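Chitin deacetylase 1 (PDB 5ZNT) hydrolyses the N-acetyl groups of N-acetylglucosamine units in chitin, using a zinc ion, to give chitosan and acetate. Local coordinates at residues 156-161 against 167-172; 260-265 against 295-300. All coordinates share one frame; numbering follows the deposited sequence.

Interaction 1 (156-161 against 167-172); sequences NQFTMM and LYDSTI
OD1 of D169, a buried carboxylate oxygen, is gripped by T171 and approached by Q157 from the helix. T171 OG1 donates to it at 2.5 Å on its syn side, close to the carboxylate plane, while NE2 of Q157 comes to 2.7 Å from the same OD1. The amide and carboxylate planes stand 88° apart. Q157 reaches over because CG lies anti to the backbone N (chi1 173°) and the chain runs extended beyond it; the other amide atom, OE1, accepts from the backbone N of G153, which holds the turn of the amide and presents NE2 to D169. The second oxygen, OD2, takes the backbone N of T171 at 2.9 Å, from above the carboxylate plane, which closes an Asx turn as the chain leaves strand 168-169. F158 brings its CZ to 3.6 Å from D169 OD2, and the same CZ packs against CD1 of I172, also at 3.6 Å. M161, bent at chi3 (62°), crosses D169 at about a right angle, SD and CE meeting its CB, and turns CE to 3.1 Å from the backbone O of Y168. T171 OG1 also accepts from the backbone N of A147, just past strand 144-145, the partner of strand 168-169 in this beta-alpha-beta unit. E210 brings a like charge close to OD2. That proximity and the burial would tend to raise the carboxylate's proton affinity, an effect the donors from T171 would partly offset.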
loop_
_atom_site.group_PDB
_atom_site.type_symbol
_atom_site.label_atom_id
_atom_site.label_comp_id
_atom_site.label_asym_id
_atom_site.label_seq_id
_atom_site.Cartn_x
_atom_site.Cartn_y
_atom_site.Cartn_z
ATOM N N ASN A 156 1.608 1.111 20.008
ATOM C CA ASN A 156 0.351 0.369 20.070
ATOM C C ASN A 156 -0.007 -0.228 18.716
ATOM O O ASN A 156 -0.380 -1.402 18.633
ATOM C CB ASN A 156 -0.770 1.280 20.565
ATOM C CG ASN A 156 -0.682 1.537 22.061
ATOM O OD1 ASN A 156 0.118 0.916 22.770
ATOM N ND2 ASN A 156 -1.495 2.453 22.541
ATOM N N GLN A 157 0.088 0.571 17.645
ATOM C CA GLN A 157 -0.227 0.053 16.313
ATOM C C GLN A 157 0.611 -1.173 16.004
ATOM O O GLN A 157 0.098 -2.197 15.539
ATOM C CB GLN A 157 -0.008 1.126 15.246
ATOM C CG GLN A 157 -0.155 0.560 13.800
ATOM C CD GLN A 157 0.116 1.585 12.713
ATOM O OE1 GLN A 157 0.377 2.752 13.004
ATOM N NE2 GLN A 157 0.055 1.148 11.442
ATOM N N PHE A 158 1.915 -1.101 16.300
ATOM C CA PHE A 158 2.811 -2.176 15.912
ATOM C C PHE A 158 2.730 -3.352 16.867
ATOM O O PHE A 158 2.886 -4.495 16.427
ATOM C CB PHE A 158 4.240 -1.623 15.777
ATOM C CG PHE A 158 4.394 -0.729 14.591
ATOM C CD1 PHE A 158 3.926 0.575 14.625
ATOM C CD2 PHE A 158 4.911 -1.224 13.397
ATOM C CE1 PHE A 158 4.012 1.390 13.518
ATOM C CE2 PHE A 158 4.998 -0.416 12.280
ATOM C CZ PHE A 158 4.560 0.891 12.342
ATOM N N THR A 159 2.459 -3.111 18.160
ATOM C CA THR A 159 2.129 -4.226 19.042
ATOM C C THR A 159 0.926 -4.999 18.499
ATOM O O THR A 159 0.952 -6.230 18.400
ATOM C CB THR A 159 1.852 -3.720 20.463
ATOM O OG1 THR A 159 3.008 -3.029 20.962
ATOM C CG2 THR A 159 1.516 -4.898 21.394
ATOM N N MET A 160 -0.129 -4.280 18.114
ATOM C CA MET A 160 -1.277 -4.947 17.501
ATOM C C MET A 160 -0.844 -5.756 16.285
ATOM O O MET A 160 -1.203 -6.930 16.143
ATOM C CB MET A 160 -2.344 -3.916 17.111
ATOM C CG MET A 160 -3.586 -4.523 16.417
ATOM S SD MET A 160 -3.356 -4.833 14.645
ATOM C CE MET A 160 -3.294 -3.174 13.977
ATOM N N MET A 161 -0.075 -5.145 15.389
ATOM C CA MET A 161 0.213 -5.824 14.126
ATOM C C MET A 161 1.017 -7.088 14.355
ATOM O O MET A 161 0.822 -8.094 13.657
ATOM C CB MET A 161 0.942 -4.872 13.179
ATOM C CG MET A 161 0.034 -3.737 12.711
ATOM S SD MET A 161 0.835 -2.632 11.555
ATOM C CE MET A 161 1.181 -3.756 10.205
ATOM N N LEU A 167 1.873 -8.612 8.117
ATOM C CA LEU A 167 3.241 -8.666 7.608
ATOM C C LEU A 167 3.894 -7.290 7.622
ATOM O O LEU A 167 5.041 -7.136 8.057
ATOM C CB LEU A 167 3.254 -9.242 6.195
ATOM C CG LEU A 167 4.618 -9.294 5.501
ATOM C CD1 LEU A 167 5.574 -10.223 6.280
ATOM C CD2 LEU A 167 4.439 -9.730 4.040
ATOM N N TYR A 168 3.188 -6.270 7.151
ATOM C CA TYR A 168 3.838 -4.984 7.019
ATOM C C TYR A 168 2.862 -3.865 7.286
ATOM O O TYR A 168 1.644 -4.006 7.112
ATOM C CB TYR A 168 4.459 -4.787 5.632
ATOM C CG TYR A 168 3.446 -4.669 4.509
ATOM C CD1 TYR A 168 2.929 -3.428 4.136
ATOM C CD2 TYR A 168 2.994 -5.799 3.841
ATOM C CE1 TYR A 168 1.992 -3.316 3.104
ATOM C CE2 TYR A 168 2.048 -5.699 2.815
ATOM C CZ TYR A 168 1.566 -4.456 2.451
ATOM O OH TYR A 168 0.630 -4.347 1.454
ATOM N N ASP A 169 3.433 -2.735 7.677
ATOM C CA ASP A 169 2.762 -1.456 7.717
ATOM C C ASP A 169 3.293 -0.573 6.595
ATOM O O ASP A 169 4.461 -0.673 6.203
ATOM C CB ASP A 169 2.994 -0.780 9.064
ATOM C CG ASP A 169 2.479 0.623 9.087
ATOM O OD1 ASP A 169 1.244 0.791 9.068
ATOM O OD2 ASP A 169 3.290 1.568 9.089
ATOM N N SER A 170 2.421 0.286 6.061
ATOM C CA SER A 170 2.827 1.355 5.143
ATOM C C SER A 170 2.078 2.614 5.574
ATOM O O SER A 170 1.186 3.123 4.890
ATOM C CB SER A 170 2.559 1.021 3.674
ATOM O OG SER A 170 3.163 2.018 2.833
ATOM N N THR A 171 2.446 3.109 6.744
ATOM C CA THR A 171 1.904 4.345 7.298
ATOM C C THR A 171 2.982 5.380 7.611
ATOM O O THR A 171 2.695 6.578 7.608
ATOM C CB THR A 171 1.125 4.038 8.587
ATOM O OG1 THR A 171 0.196 2.972 8.347
ATOM C CG2 THR A 171 0.400 5.265 9.105
ATOM N N ILE A 172 4.209 4.946 7.863
ATOM C CA ILE A 172 5.273 5.842 8.300
ATOM C C ILE A 172 5.854 6.560 7.092
ATOM O O ILE A 172 6.227 5.926 6.099
ATOM C CB ILE A 172 6.350 5.055 9.057
ATOM C CG1 ILE A 172 5.748 4.531 10.362
ATOM C CG2 ILE A 172 7.598 5.950 9.308
ATOM C CD1 ILE A 172 6.664 3.581 11.099
#

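Interaction 2 (260-265 against 295-300); sequences QNRAPL and HNDVYF
A long, water-bridged salt bridge between R262 and D297 joins the loop after helix 243-258 to the turn that leads into strand 298-300, in a buried spot away from the zinc site. NH1 of R262 and OD2 of D297 are 4.0 Å apart, and the guanidinium and carboxylate planes stand 82° to each other. The R262 chain bends at chi2 (-133°) on its way toward D297. OD2 stands off the plane of the guanidinium, where no N-H is aimed at it, and the direct attraction is electrostatic. Water 1 supplies the directed link: it sits in the guanidinium plane at its edge, accepts from R262 NH1 at 3.2 Å and donates to D297 OD2 at 3.0 Å. Both ends have firmer partners elsewhere. NH1 also donates to the backbone O of V36. Y258, the last residue of helix 243-258, links the two charged groups, taking NE of R262 on its backbone O and bonding D297 OD2 through its hydroxyl. On its far oxygen the aspartate takes ND1 of H295 at 2.9 Å, through the syn lone pair of OD1 and within the imidazole plane, which fixes how the carboxylate is turned. On the loop side, N261 OD1 accepts from the backbone N of A263 in an Asx turn. The contact lies at the N-terminal ends of strands 265-270 and 298-300, parallel neighbours on either side of strand 38-45 in the distorted beta/alpha barrel of carbohydrate esterase 4 deacetylases.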
loop_
_atom_site.group_PDB
_atom_site.type_symbol
_atom_site.label_atom_id
_atom_site.label_comp_id
_atom_site.label_asym_id
_atom_site.label_seq_id
_atom_site.Cartn_x
_atom_site.Cartn_y
_atom_site.Cartn_z
ATOM N N GLN A 260 19.872 6.555 -8.150
ATOM C CA GLN A 260 20.609 6.463 -6.886
ATOM C C GLN A 260 20.653 5.025 -6.387
ATOM O O GLN A 260 21.374 4.196 -6.947
ATOM C CB GLN A 260 20.008 7.397 -5.828
ATOM C CG GLN A 260 20.100 8.871 -6.242
ATOM C CD GLN A 260 19.662 9.857 -5.179
ATOM O OE1 GLN A 260 20.418 10.166 -4.249
ATOM N NE2 GLN A 260 18.444 10.393 -5.327
ATOM N N ASN A 261 19.895 4.700 -5.340
ATOM C CA ASN A 261 19.955 3.366 -4.758
ATOM C C ASN A 261 18.818 2.455 -5.223
ATOM O O ASN A 261 18.667 1.349 -4.690
ATOM C CB ASN A 261 19.958 3.465 -3.230
ATOM C CG ASN A 261 18.694 4.104 -2.688
ATOM O OD1 ASN A 261 17.905 4.677 -3.446
ATOM N ND2 ASN A 261 18.504 4.037 -1.372
ATOM N N ARG A 262 18.027 2.885 -6.199
ATOM C CA ARG A 262 16.887 2.104 -6.709
ATOM C C ARG A 262 15.938 1.651 -5.597
ATOM O O ARG A 262 15.362 0.559 -5.660
ATOM C CB ARG A 262 17.360 0.900 -7.522
ATOM C CG ARG A 262 18.230 1.332 -8.687
ATOM C CD ARG A 262 17.841 0.664 -9.952
ATOM N NE ARG A 262 18.541 1.274 -11.074
ATOM C CZ ARG A 262 19.000 0.588 -12.113
ATOM N NH1 ARG A 262 18.816 -0.729 -12.159
ATOM N NH2 ARG A 262 19.641 1.217 -13.100
ATOM N N ALA A 263 15.768 2.477 -4.572
ATOM C CA ALA A 263 14.760 2.175 -3.566
ATOM C C ALA A 263 13.393 2.098 -4.245
ATOM O O ALA A 263 13.111 2.885 -5.156
ATOM C CB ALA A 263 14.748 3.246 -2.473
ATOM N N PRO A 264 12.544 1.150 -3.860
ATOM C CA PRO A 264 11.190 1.106 -4.422
ATOM C C PRO A 264 10.542 2.483 -4.394
ATOM O O PRO A 264 10.661 3.234 -3.420
ATOM C CB PRO A 264 10.463 0.101 -3.520
ATOM C CG PRO A 264 11.574 -0.856 -3.072
ATOM C CD PRO A 264 12.814 0.055 -2.908
ATOM N N LEU A 265 9.936 2.851 -5.511
ATOM C CA LEU A 265 9.263 4.135 -5.646
ATOM C C LEU A 265 7.768 3.946 -5.374
ATOM O O LEU A 265 7.098 3.177 -6.070
ATOM C CB LEU A 265 9.470 4.686 -7.051
ATOM C CG LEU A 265 8.617 5.877 -7.497
ATOM C CD1 LEU A 265 8.994 7.137 -6.740
ATOM C CD2 LEU A 265 8.765 6.093 -9.000
ATOM N N HIS A 295 12.019 0.514 -20.533
ATOM C CA HIS A 295 12.788 -0.062 -19.438
ATOM C C HIS A 295 12.548 -1.553 -19.353
ATOM O O HIS A 295 11.418 -1.999 -19.099
ATOM C CB HIS A 295 12.431 0.595 -18.097
ATOM C CG HIS A 295 13.100 1.909 -17.891
ATOM N ND1 HIS A 295 14.315 2.023 -17.255
ATOM C CD2 HIS A 295 12.749 3.163 -18.271
ATOM C CE1 HIS A 295 14.679 3.295 -17.236
ATOM N NE2 HIS A 295 13.753 4.006 -17.855
ATOM N N ASN A 296 13.610 -2.326 -19.541
ATOM C CA ASN A 296 13.552 -3.745 -19.240
ATOM C C ASN A 296 13.856 -4.028 -17.778
ATOM O O ASN A 296 13.842 -5.191 -17.371
ATOM C CB ASN A 296 14.509 -4.540 -20.150
ATOM C CG ASN A 296 15.976 -4.157 -19.973
ATOM O OD1 ASN A 296 16.361 -3.494 -19.010
ATOM N ND2 ASN A 296 16.811 -4.596 -20.921
ATOM N N ASP A 297 14.100 -2.983 -16.973
ATOM C CA ASP A 297 14.551 -3.139 -15.595
ATOM C C ASP A 297 13.624 -2.457 -14.585
ATOM O O ASP A 297 14.052 -2.170 -13.463
ATOM C CB ASP A 297 15.983 -2.598 -15.450
ATOM C CG ASP A 297 16.120 -1.167 -15.938
ATOM O OD1 ASP A 297 15.127 -0.603 -16.451
ATOM O OD2 ASP A 297 17.230 -0.591 -15.822
ATOM N N VAL A 298 12.368 -2.201 -14.956
ATOM C CA VAL A 298 11.390 -1.542 -14.087
ATOM C C VAL A 298 10.191 -2.478 -13.938
ATOM O O VAL A 298 9.640 -2.944 -14.941
ATOM C CB VAL A 298 10.957 -0.174 -14.653
ATOM C CG1 VAL A 298 9.733 0.395 -13.885
ATOM C CG2 VAL A 298 12.118 0.833 -14.610
ATOM N N TYR A 299 9.793 -2.752 -12.697
ATOM C CA TYR A 299 8.660 -3.631 -12.391
ATOM C C TYR A 299 7.644 -2.896 -11.516
ATOM O O TYR A 299 8.001 -2.372 -10.457
ATOM C CB TYR A 299 9.112 -4.885 -11.641
ATOM C CG TYR A 299 9.754 -5.940 -12.504
ATOM C CD1 TYR A 299 11.061 -5.779 -12.980
ATOM C CD2 TYR A 299 9.069 -7.108 -12.828
ATOM C CE1 TYR A 299 11.667 -6.764 -13.770
ATOM C CE2 TYR A 299 9.664 -8.093 -13.608
ATOM C CZ TYR A 299 10.959 -7.910 -14.072
ATOM O OH TYR A 299 11.536 -8.895 -14.835
ATOM N N PHE A 300 6.379 -2.900 -11.947
ATOM C CA PHE A 300 5.259 -2.439 -11.120
ATOM C C PHE A 300 4.734 -3.642 -10.357
ATOM O O PHE A 300 4.155 -4.556 -10.955
ATOM C CB PHE A 300 4.167 -1.825 -11.989
ATOM C CG PHE A 300 4.595 -0.571 -12.695
ATOM C CD1 PHE A 300 5.339 -0.641 -13.862
ATOM C CD2 PHE A 300 4.253 0.680 -12.193
ATOM C CE1 PHE A 300 5.748 0.513 -14.513
ATOM C CE2 PHE A 300 4.639 1.842 -12.859
ATOM C CZ PHE A 300 5.398 1.756 -14.006
HETATM O O HOH W 1 19.943 -1.553 -15.038
#

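In the fold
Both contacts are buried, but interaction 1 lies deeper, its centre about 12 Å from the centre of the chain against about 17 Å for interaction 2. They hold different elements: 156-161 against 167-172 packs a helix on a strand of the mixed sheet within one beta-alpha-beta unit, while 260-265 against 295-300 joins a loop and a turn that lead into two strands of the parallel sheet. Each turns on an aspartate, yet interaction 1 surrounds its carboxylate with apolar side chains and hydroxyl and amide groups, whereas across interaction 2 the link is charge and a bridging water, and far less surface is buried. Their centres are 25 Å apart and they do not touch; only interaction 1 comes near the zinc-binding histidines.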